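Local structure of transcriptional regulator (Streptococcus pneumoniae, 2GNP) at residues E23-I28 and N247-D252; A154-G159 and S224-Y229; R193-K198 and I237-R242. The protein is probably a transcriptional regulator whose putative sugar-binding domain, of Rossmann-like ancestry, would be expected to sense a sugar-derived effector. One frame throughout, in Å; residues are numbered along the deposited sequence.

Contact 1: residues E23-I28 and N247-D252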
loop_
_atom_site.group_PDB
_atom_site.type_symbol
_atom_site.label_atom_id
_atom_site.label_comp_id
_atom_site.label_asym_id
_atom_site.label_seq_id
_atom_site.Cartn_x
_atom_site.Cartn_y
_atom_site.Cartn_z
ATOM N N GLU A 23 0.297 -2.188 15.297
ATOM C CA GLU A 23 1.449 -2.911 15.833
ATOM C C GLU A 23 2.808 -2.184 15.779
ATOM O O GLU A 23 3.558 -2.209 16.750
ATOM C CB GLU A 23 1.502 -4.302 15.181
ATOM C CG GLU A 23 2.670 -5.127 15.574
ATOM C CD GLU A 23 2.591 -6.582 15.022
ATOM O OE1 GLU A 23 1.476 -7.196 14.976
ATOM O OE2 GLU A 23 3.659 -7.113 14.648
ATOM N N SER A 24 3.100 -1.542 14.657
ATOM C CA SER A 24 4.379 -0.881 14.449
ATOM C C SER A 24 4.191 0.420 13.735
ATOM O O SER A 24 3.311 0.560 12.902
ATOM C CB SER A 24 5.304 -1.726 13.570
ATOM O OG SER A 24 5.536 -2.981 14.152
ATOM N N LEU A 25 5.045 1.376 14.067
ATOM C CA LEU A 25 4.938 2.750 13.534
ATOM C C LEU A 25 6.254 3.531 13.616
ATOM O O LEU A 25 6.872 3.519 14.670
ATOM C CB LEU A 25 3.926 3.546 14.359
ATOM C CG LEU A 25 3.734 5.003 14.022
ATOM C CD1 LEU A 25 3.251 5.262 12.613
ATOM C CD2 LEU A 25 2.736 5.593 15.014
ATOM N N GLU A 26 6.674 4.105 12.494
ATOM C CA GLU A 26 7.783 5.071 12.492
ATOM C C GLU A 26 7.246 6.380 12.001
ATOM O O GLU A 26 6.623 6.435 10.924
ATOM C CB GLU A 26 8.980 4.635 11.622
ATOM C CG GLU A 26 9.843 3.476 12.210
ATOM C CD GLU A 26 9.211 2.087 12.038
ATOM O OE1 GLU A 26 8.475 1.891 11.049
ATOM O OE2 GLU A 26 9.508 1.191 12.870
ATOM N N ILE A 27 7.468 7.455 12.781
ATOM C CA ILE A 27 7.060 8.804 12.380
ATOM C C ILE A 27 8.358 9.577 12.085
ATOM O O ILE A 27 9.159 9.819 13.003
ATOM C CB ILE A 27 6.237 9.554 13.507
ATOM C CG1 ILE A 27 4.942 8.787 13.860
ATOM C CG2 ILE A 27 5.920 10.947 13.070
ATOM C CD1 ILE A 27 4.330 9.271 15.159
ATOM N N ILE A 28 8.539 9.937 10.820
ATOM C CA ILE A 28 9.662 10.801 10.404
ATOM C C ILE A 28 9.378 12.263 10.718
ATOM O O ILE A 28 8.360 12.800 10.295
ATOM C CB ILE A 28 9.996 10.636 8.885
ATOM C CG1 ILE A 28 10.620 9.267 8.603
ATOM C CG2 ILE A 28 11.019 11.703 8.391
ATOM C CD1 ILE A 28 9.740 8.193 8.705
ATOM N N ASN A 247 -0.777 -3.243 9.520
ATOM C CA ASN A 247 -0.295 -3.261 10.921
ATOM C C ASN A 247 1.012 -2.549 11.145
ATOM O O ASN A 247 1.522 -2.590 12.249
ATOM C CB ASN A 247 -0.298 -4.673 11.538
ATOM C CG ASN A 247 0.543 -5.641 10.788
ATOM O OD1 ASN A 247 1.561 -5.269 10.202
ATOM N ND2 ASN A 247 0.064 -6.904 10.699
ATOM N N HIS A 248 1.573 -1.939 10.094
ATOM C CA HIS A 248 2.818 -1.167 10.220
ATOM C C HIS A 248 2.781 0.011 9.285
ATOM O O HIS A 248 2.598 -0.153 8.060
ATOM C CB HIS A 248 3.988 -2.067 9.866
ATOM C CG HIS A 248 5.348 -1.507 10.235
ATOM N ND1 HIS A 248 6.446 -2.328 10.424
ATOM C CD2 HIS A 248 5.784 -0.237 10.430
ATOM C CE1 HIS A 248 7.504 -1.585 10.725
ATOM N NE2 HIS A 248 7.132 -0.314 10.748
ATOM N N LEU A 249 2.921 1.199 9.858
ATOM C CA LEU A 249 2.817 2.407 9.069
ATOM C C LEU A 249 4.105 3.213 9.230
ATOM O O LEU A 249 4.666 3.249 10.288
ATOM C CB LEU A 249 1.592 3.248 9.531
ATOM C CG LEU A 249 1.412 4.640 8.858
ATOM C CD1 LEU A 249 1.152 4.577 7.350
ATOM C CD2 LEU A 249 0.349 5.541 9.560
ATOM N N ILE A 250 4.611 3.731 8.109
ATOM C CA ILE A 250 5.669 4.739 8.100
ATOM C C ILE A 250 5.075 6.015 7.463
ATOM O O ILE A 250 4.592 6.020 6.319
ATOM C CB ILE A 250 6.836 4.261 7.316
ATOM C CG1 ILE A 250 7.339 2.954 7.950
ATOM C CG2 ILE A 250 7.945 5.335 7.407
ATOM C CD1 ILE A 250 8.680 2.418 7.372
ATOM N N THR A 251 5.111 7.109 8.225
ATOM C CA THR A 251 4.595 8.394 7.728
ATOM C C THR A 251 5.414 9.494 8.402
ATOM O O THR A 251 6.395 9.203 9.084
ATOM C CB THR A 251 3.106 8.571 8.055
ATOM O OG1 THR A 251 2.522 9.667 7.347
ATOM C CG2 THR A 251 2.913 8.758 9.570
ATOM N N ASP A 252 5.091 10.738 8.108
ATOM C CA ASP A 252 5.822 11.879 8.741
ATOM C C ASP A 252 4.999 12.496 9.885
ATOM O O ASP A 252 3.804 12.213 10.023
ATOM C CB ASP A 252 6.341 12.916 7.729
ATOM C CG ASP A 252 5.241 13.648 6.976
ATOM O OD1 ASP A 252 4.037 13.399 7.220
ATOM O OD2 ASP A 252 5.564 14.498 6.108
HETATM O O HOH W 1 3.603 -4.832 12.318
#

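Contact 2: residues A154-G159 and S224-Y229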
loop_
_atom_site.group_PDB
_atom_site.type_symbol
_atom_site.label_atom_id
_atom_site.label_comp_id
_atom_site.label_asym_id
_atom_site.label_seq_id
_atom_site.Cartn_x
_atom_site.Cartn_y
_atom_site.Cartn_z
ATOM N N ALA A 154 3.459 -7.812 3.358
ATOM C CA ALA A 154 2.927 -7.011 2.213
ATOM C C ALA A 154 3.591 -5.651 2.336
ATOM O O ALA A 154 3.748 -5.161 3.447
ATOM C CB ALA A 154 1.458 -6.846 2.335
ATOM N N VAL A 155 3.903 -5.039 1.200
ATOM C CA VAL A 155 4.470 -3.670 1.130
ATOM C C VAL A 155 3.566 -2.890 0.219
ATOM O O VAL A 155 3.476 -3.239 -0.936
ATOM C CB VAL A 155 5.926 -3.663 0.615
ATOM C CG1 VAL A 155 6.610 -2.261 0.861
ATOM C CG2 VAL A 155 6.741 -4.786 1.387
ATOM N N VAL A 156 2.980 -1.799 0.738
ATOM C CA VAL A 156 1.924 -1.097 -0.018
ATOM C C VAL A 156 2.043 0.445 0.162
ATOM O O VAL A 156 2.552 0.955 1.180
ATOM C CB VAL A 156 0.506 -1.534 0.439
ATOM C CG1 VAL A 156 0.322 -3.043 0.290
ATOM C CG2 VAL A 156 0.181 -1.036 1.880
ATOM N N GLY A 157 1.637 1.162 -0.862
ATOM C CA GLY A 157 1.358 2.603 -0.723
ATOM C C GLY A 157 -0.145 2.765 -0.418
ATOM O O GLY A 157 -0.913 1.783 -0.408
ATOM N N ILE A 158 -0.568 4.004 -0.185
ATOM C CA ILE A 158 -1.991 4.320 0.074
ATOM C C ILE A 158 -2.307 5.482 -0.845
ATOM O O ILE A 158 -1.594 6.511 -0.830
ATOM C CB ILE A 158 -2.250 4.724 1.561
ATOM C CG1 ILE A 158 -2.030 3.502 2.503
ATOM C CG2 ILE A 158 -3.697 5.317 1.714
ATOM C CD1 ILE A 158 -1.964 3.884 4.030
ATOM N N GLY A 159 -3.368 5.327 -1.650
ATOM C CA GLY A 159 -3.786 6.413 -2.561
ATOM C C GLY A 159 -4.952 7.217 -1.985
ATOM O O GLY A 159 -5.679 6.747 -1.102
ATOM N N SER A 224 2.330 -6.130 7.541
ATOM C CA SER A 224 1.892 -5.348 6.376
ATOM C C SER A 224 2.341 -3.927 6.576
ATOM O O SER A 224 1.934 -3.236 7.523
ATOM C CB SER A 224 0.371 -5.397 6.202
ATOM O OG SER A 224 -0.287 -5.129 7.440
ATOM N N LEU A 225 3.163 -3.483 5.663
ATOM C CA LEU A 225 3.867 -2.198 5.802
ATOM C C LEU A 225 3.299 -1.256 4.792
ATOM O O LEU A 225 3.434 -1.510 3.573
ATOM C CB LEU A 225 5.360 -2.395 5.537
ATOM C CG LEU A 225 6.291 -1.175 5.362
ATOM C CD1 LEU A 225 6.231 -0.361 6.674
ATOM C CD2 LEU A 225 7.785 -1.619 5.059
ATOM N N ALA A 226 2.709 -0.148 5.254
ATOM C CA ALA A 226 2.310 0.908 4.346
ATOM C C ALA A 226 3.255 2.093 4.526
ATOM O O ALA A 226 3.550 2.458 5.657
ATOM C CB ALA A 226 0.854 1.337 4.626
ATOM N N VAL A 227 3.707 2.685 3.416
ATOM C CA VAL A 227 4.478 3.917 3.482
ATOM C C VAL A 227 3.685 5.008 2.782
ATOM O O VAL A 227 3.335 4.867 1.569
ATOM C CB VAL A 227 5.850 3.716 2.770
ATOM C CG1 VAL A 227 6.695 4.987 2.925
ATOM C CG2 VAL A 227 6.559 2.502 3.343
ATOM N N ALA A 228 3.326 6.060 3.525
ATOM C CA ALA A 228 2.362 7.019 2.959
ATOM C C ALA A 228 2.391 8.323 3.754
ATOM O O ALA A 228 2.373 8.293 4.992
ATOM C CB ALA A 228 0.912 6.396 2.980
ATOM N N TYR A 229 2.451 9.449 3.030
ATOM C CA TYR A 229 2.451 10.736 3.710
ATOM C C TYR A 229 1.910 11.823 2.792
ATOM O O TYR A 229 1.770 11.618 1.577
ATOM C CB TYR A 229 3.838 11.075 4.208
ATOM C CG TYR A 229 4.818 11.393 3.112
ATOM C CD1 TYR A 229 5.450 10.365 2.395
ATOM C CD2 TYR A 229 5.108 12.726 2.785
ATOM C CE1 TYR A 229 6.374 10.656 1.361
ATOM C CE2 TYR A 229 6.015 13.030 1.763
ATOM C CZ TYR A 229 6.645 11.988 1.063
ATOM O OH TYR A 229 7.536 12.307 0.027
HETATM O O HOH W 2 1.759 5.875 -0.418
#

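Contact 3: residues R193-K198 and I237-R242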
loop_
_atom_site.group_PDB
_atom_site.type_symbol
_atom_site.label_atom_id
_atom_site.label_comp_id
_atom_site.label_asym_id
_atom_site.label_seq_id
_atom_site.Cartn_x
_atom_site.Cartn_y
_atom_site.Cartn_z
ATOM N N ARG A 193 -8.173 -1.154 -4.078
ATOM C CA ARG A 193 -9.539 -1.244 -3.513
ATOM C C ARG A 193 -9.874 0.038 -2.822
ATOM O O ARG A 193 -9.040 0.597 -2.103
ATOM C CB ARG A 193 -9.735 -2.461 -2.646
ATOM C CG ARG A 193 -9.577 -3.733 -3.535
ATOM C CD ARG A 193 -9.644 -4.949 -2.624
ATOM N NE ARG A 193 -9.524 -6.210 -3.367
ATOM C CZ ARG A 193 -10.474 -6.704 -4.152
ATOM N NH1 ARG A 193 -11.640 -6.023 -4.295
ATOM N NH2 ARG A 193 -10.287 -7.862 -4.822
ATOM N N PHE A 194 -11.094 0.503 -3.083
ATOM C CA PHE A 194 -11.537 1.844 -2.704
ATOM C C PHE A 194 -12.359 1.750 -1.458
ATOM O O PHE A 194 -13.262 0.912 -1.381
ATOM C CB PHE A 194 -12.313 2.475 -3.886
ATOM C CG PHE A 194 -11.394 2.752 -5.070
ATOM C CD1 PHE A 194 -10.712 3.956 -5.127
ATOM C CD2 PHE A 194 -11.145 1.780 -6.044
ATOM C CE1 PHE A 194 -9.829 4.210 -6.152
ATOM C CE2 PHE A 194 -10.204 2.040 -7.083
ATOM C CZ PHE A 194 -9.581 3.259 -7.126
ATOM N N PHE A 195 -12.076 2.637 -0.515
ATOM C CA PHE A 195 -12.804 2.591 0.770
ATOM C C PHE A 195 -13.309 3.954 1.204
ATOM O O PHE A 195 -12.823 5.000 0.745
ATOM C CB PHE A 195 -11.927 1.986 1.856
ATOM C CG PHE A 195 -10.545 2.605 1.938
ATOM C CD1 PHE A 195 -9.422 1.910 1.464
ATOM C CD2 PHE A 195 -10.377 3.894 2.433
ATOM C CE1 PHE A 195 -8.117 2.484 1.564
ATOM C CE2 PHE A 195 -9.113 4.474 2.515
ATOM C CZ PHE A 195 -7.976 3.755 2.050
ATOM N N ASP A 196 -14.279 3.906 2.125
ATOM C CA ASP A 196 -14.819 5.098 2.739
ATOM C C ASP A 196 -14.048 5.564 3.975
ATOM O O ASP A 196 -12.933 5.095 4.265
ATOM C CB ASP A 196 -16.309 4.877 3.036
ATOM C CG ASP A 196 -16.547 3.943 4.227
ATOM O OD1 ASP A 196 -15.576 3.507 4.922
ATOM O OD2 ASP A 196 -17.734 3.686 4.535
ATOM N N SER A 197 -14.607 6.516 4.718
ATOM C CA SER A 197 -13.859 7.139 5.854
ATOM C C SER A 197 -13.560 6.222 7.025
ATOM O O SER A 197 -12.776 6.605 7.921
ATOM C CB SER A 197 -14.652 8.354 6.382
ATOM O OG SER A 197 -15.775 7.903 7.096
ATOM N N LYS A 198 -14.189 5.032 7.031
ATOM C CA LYS A 198 -14.025 4.021 8.084
ATOM C C LYS A 198 -13.228 2.815 7.570
ATOM O O LYS A 198 -13.065 1.812 8.265
ATOM C CB LYS A 198 -15.404 3.516 8.481
ATOM C CG LYS A 198 -16.205 4.545 9.326
ATOM C CD LYS A 198 -17.535 3.850 9.766
ATOM C CE LYS A 198 -18.154 4.492 11.003
ATOM N NZ LYS A 198 -18.190 5.980 10.896
ATOM N N ILE A 237 -5.247 7.683 5.220
ATOM C CA ILE A 237 -4.490 7.033 6.276
ATOM C C ILE A 237 -5.377 6.799 7.503
ATOM O O ILE A 237 -5.362 5.719 8.106
ATOM C CB ILE A 237 -3.205 7.864 6.611
ATOM C CG1 ILE A 237 -2.222 7.855 5.385
ATOM C CG2 ILE A 237 -2.531 7.307 7.832
ATOM C CD1 ILE A 237 -1.118 8.868 5.537
ATOM N N LEU A 238 -6.226 7.773 7.814
ATOM C CA LEU A 238 -7.091 7.591 8.983
ATOM C C LEU A 238 -8.037 6.380 8.750
ATOM O O LEU A 238 -8.277 5.567 9.654
ATOM C CB LEU A 238 -7.871 8.876 9.187
ATOM C CG LEU A 238 -8.921 8.848 10.327
ATOM C CD1 LEU A 238 -8.287 8.471 11.688
ATOM C CD2 LEU A 238 -9.576 10.211 10.359
ATOM N N SER A 239 -8.512 6.230 7.519
ATOM C CA SER A 239 -9.413 5.087 7.155
ATOM C C SER A 239 -8.704 3.761 7.377
ATOM O O SER A 239 -9.209 2.837 8.027
ATOM C CB SER A 239 -9.850 5.123 5.710
ATOM O OG SER A 239 -10.657 6.241 5.414
ATOM N N VAL A 240 -7.487 3.695 6.846
ATOM C CA VAL A 240 -6.666 2.467 6.958
ATOM C C VAL A 240 -6.395 2.143 8.428
ATOM O O VAL A 240 -6.469 0.967 8.841
ATOM C CB VAL A 240 -5.356 2.737 6.160
ATOM C CG1 VAL A 240 -4.372 1.701 6.488
ATOM C CG2 VAL A 240 -5.713 2.769 4.614
ATOM N N LEU A 241 -6.098 3.167 9.228
ATOM C CA LEU A 241 -5.884 2.967 10.678
ATOM C C LEU A 241 -7.176 2.435 11.369
ATOM O O LEU A 241 -7.133 1.506 12.193
ATOM C CB LEU A 241 -5.443 4.258 11.315
ATOM C CG LEU A 241 -4.066 4.699 10.863
ATOM C CD1 LEU A 241 -3.754 6.083 11.449
ATOM C CD2 LEU A 241 -3.069 3.653 11.358
ATOM N N ARG A 242 -8.286 3.140 11.105
ATOM C CA ARG A 242 -9.630 2.746 11.595
ATOM C C ARG A 242 -10.011 1.299 11.376
ATOM O O ARG A 242 -10.505 0.670 12.327
ATOM C CB ARG A 242 -10.719 3.674 11.033
ATOM C CG ARG A 242 -10.817 4.918 11.862
ATOM C CD ARG A 242 -11.681 5.955 11.124
ATOM N NE ARG A 242 -11.816 7.170 11.938
ATOM C CZ ARG A 242 -12.481 8.250 11.524
ATOM N NH1 ARG A 242 -13.020 8.250 10.319
ATOM N NH2 ARG A 242 -12.613 9.316 12.296
#

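Contact 1: residues E23-I28 and N247-D252
A parallel pair of strands, Ser-24 to Ile-28 beside His-248 to Asp-252, joins the N-terminal strand of the domain to one near its C-terminal end. The pairing illustrates how a regular backbone ladder can carry a specific side-chain bridge on one face. Along the ladder, Ser-24 and Glu-26 each donate through N and accept through O: Glu-26 N reaches Leu-249 O at 3.1 Å, and Thr-251 N reaches Glu-26 O. Ile-28 N closes the series on Thr-251 O at 2.9 Å.

On the face that bears Ser-24, Glu-26, His-248 and Ile-250, the imidazole lies beneath Ser-24. The serine CB stands almost straight above the ring centre, 3.3 Å from the centroid, in a CH-pi contact. At the ring edge His-248 NE2 donates to Glu-26 OE1, 2.6 Å away, along a nearly straight line of 167°. The acceptor uses its syn lone pair and sits in the ring plane, although carboxylate and ring planes are turned 46° apart. A bend at chi2 (78°) folds the glutamate back to reach the histidine, which is thus fixed in rotation by a bond at its edge and a methylene on its face. Val-50 of helix 36-54 touches both residues.

Such an all-parallel edge, with helices packed against both faces, is the Rossmann-like pattern expected from the family. On the same face as the histidine, Ile-28 CD1 rests on Ile-250 CG2 at 3.6 Å. On the other face Leu-25 and Leu-249 lie side by side, CD1 of the former 4.0 Å from CB of the latter, with helix 5-20 against Leu-25 and Ile-27. Asp-252 is the N-cap of helix 253-264, its side chain capping a backbone N there; OD1 also bonds to Thr-255 OG1.

Contact 2: residues A154-G159 and S224-Y229
Three backbone hydrogen bonds and one water link 154-159 to 224-229, and together they show how a parallel pair is continued after its strands begin to separate. Leu-225 is gripped at both polar atoms: its N gives a nearly straight bond (173°) to Ala-154 O at 2.8 Å, and its O accepts from Val-156 N at 2.9 Å. Val-156 O then takes Val-227 N at 3.1 Å. Beyond Gly-157 the chains draw apart, so that Ile-158 N no longer meets Val-227 O directly; a water accepts from Ile-158 N at 3.0 Å and donates to Val-227 O at 2.7 Å, meeting the needs of both. Other strands and loops serve further groups: Ala-226 N pairs with His-248 O, Ala-228 O with Thr-251 OG1, Ser-224 OG with Asn-247 N, and Ile-158 O with Lys-233 NZ.

Apolar side chains meet on the face bearing Val-156 and Ala-226. A chi1 of -57° sets Val-156 CG1 anti to the carbonyl carbon and puts CG2 between the backbone N and the carbonyl carbon, within 3.7 Å of Ala-226 CB. The side chain of Ile-158 lies across two alanines, CD1 reaching Ala-226 CB and CB reaching Ala-228 CB, both at 3.8 Å. Val-155 and Leu-225 point to the other face, where helix 36-54 packs on Val-155. Buried, parallel and close to the centre of the chain, the pair is typical of the core of a Rossmann-like alpha/beta sheet.

Contact 3: residues R193-K198 and I237-R242
Phe-195 and Ser-239 meet where a strand end runs up to a helix flank, an example of a loop whose carbonyl groups face polar side chains of a helix. The phenyl ring approaches the helix obliquely, CE2 3.3 Å from Ser-239 CB and CZ 3.6 Å from Val-240 CG2. With CG placed between the backbone N and the carbonyl carbon (chi1 50°), the ring extends toward the helix rather than along the strand.

Next to this apolar patch, Ser-239 OG lies 2.8 Å from Asp-196 O. Its one proton also has Ser-235 O, a turn earlier in the helix, within reach, so the choice of acceptor is not settled. A turn further on, Arg-242 NH1 donates to Ser-197 O at 2.9 Å. The oxygen lies near the guanidinium plane, at its edge, while the nitrogen stands 44° out of the carbonyl plane of Ser-197, so the bond is flat to the arginine but not to the peptide.

In the second shell, the arginine is extended from CG to NE and has Leu-238 CD2 over one guanidinium face, 3.6 Å from the plane. Its NH2 forms a salt bridge with Asp-263, giving the group a second hold that would restrict its rotation. The loop is shaped from within by an Asx turn: Asp-196 OD1 accepts Lys-198 N at 2.9 Å, from above the carboxylate plane, and also Lys-200 N. The turn is consistent with the way the carbonyl groups of Asp-196 and Ser-197 face the helix.

Farther out, backbone bonds tie Phe-195 to Val-187 and Gly-188, and its side chain touches Ile-190 of strand 188-190, the antiparallel neighbour of 193-195. Helix 234-242 thus lies between this hairpin and helix 253-264, on which Leu-238 and Leu-241 pack through Val-259.

In the fold
The three contacts trace one sheet and a helix that covers it. Contacts 1 and 2, with centres about 10 Å apart, adjoin through the neighbouring strands 248-252 and 223-227; the order is 24-28, 248-252, 223-227, 153-160, all parallel. Helix 234-242 leads from strand 223-227 to strand 248-252 as a beta-alpha-beta crossover and brings contact 3 against the same sheet. Its Ile-237 CG2 packs on Leu-249 CD2 of contact 1 at 3.8 Å, and its Val-240 CG2 on Ile-158 CD1 of contact 2 at 4.0 Å. The centre of contact 3 lies about 16 Å from that of contact 1 and 12 Å from that of contact 2.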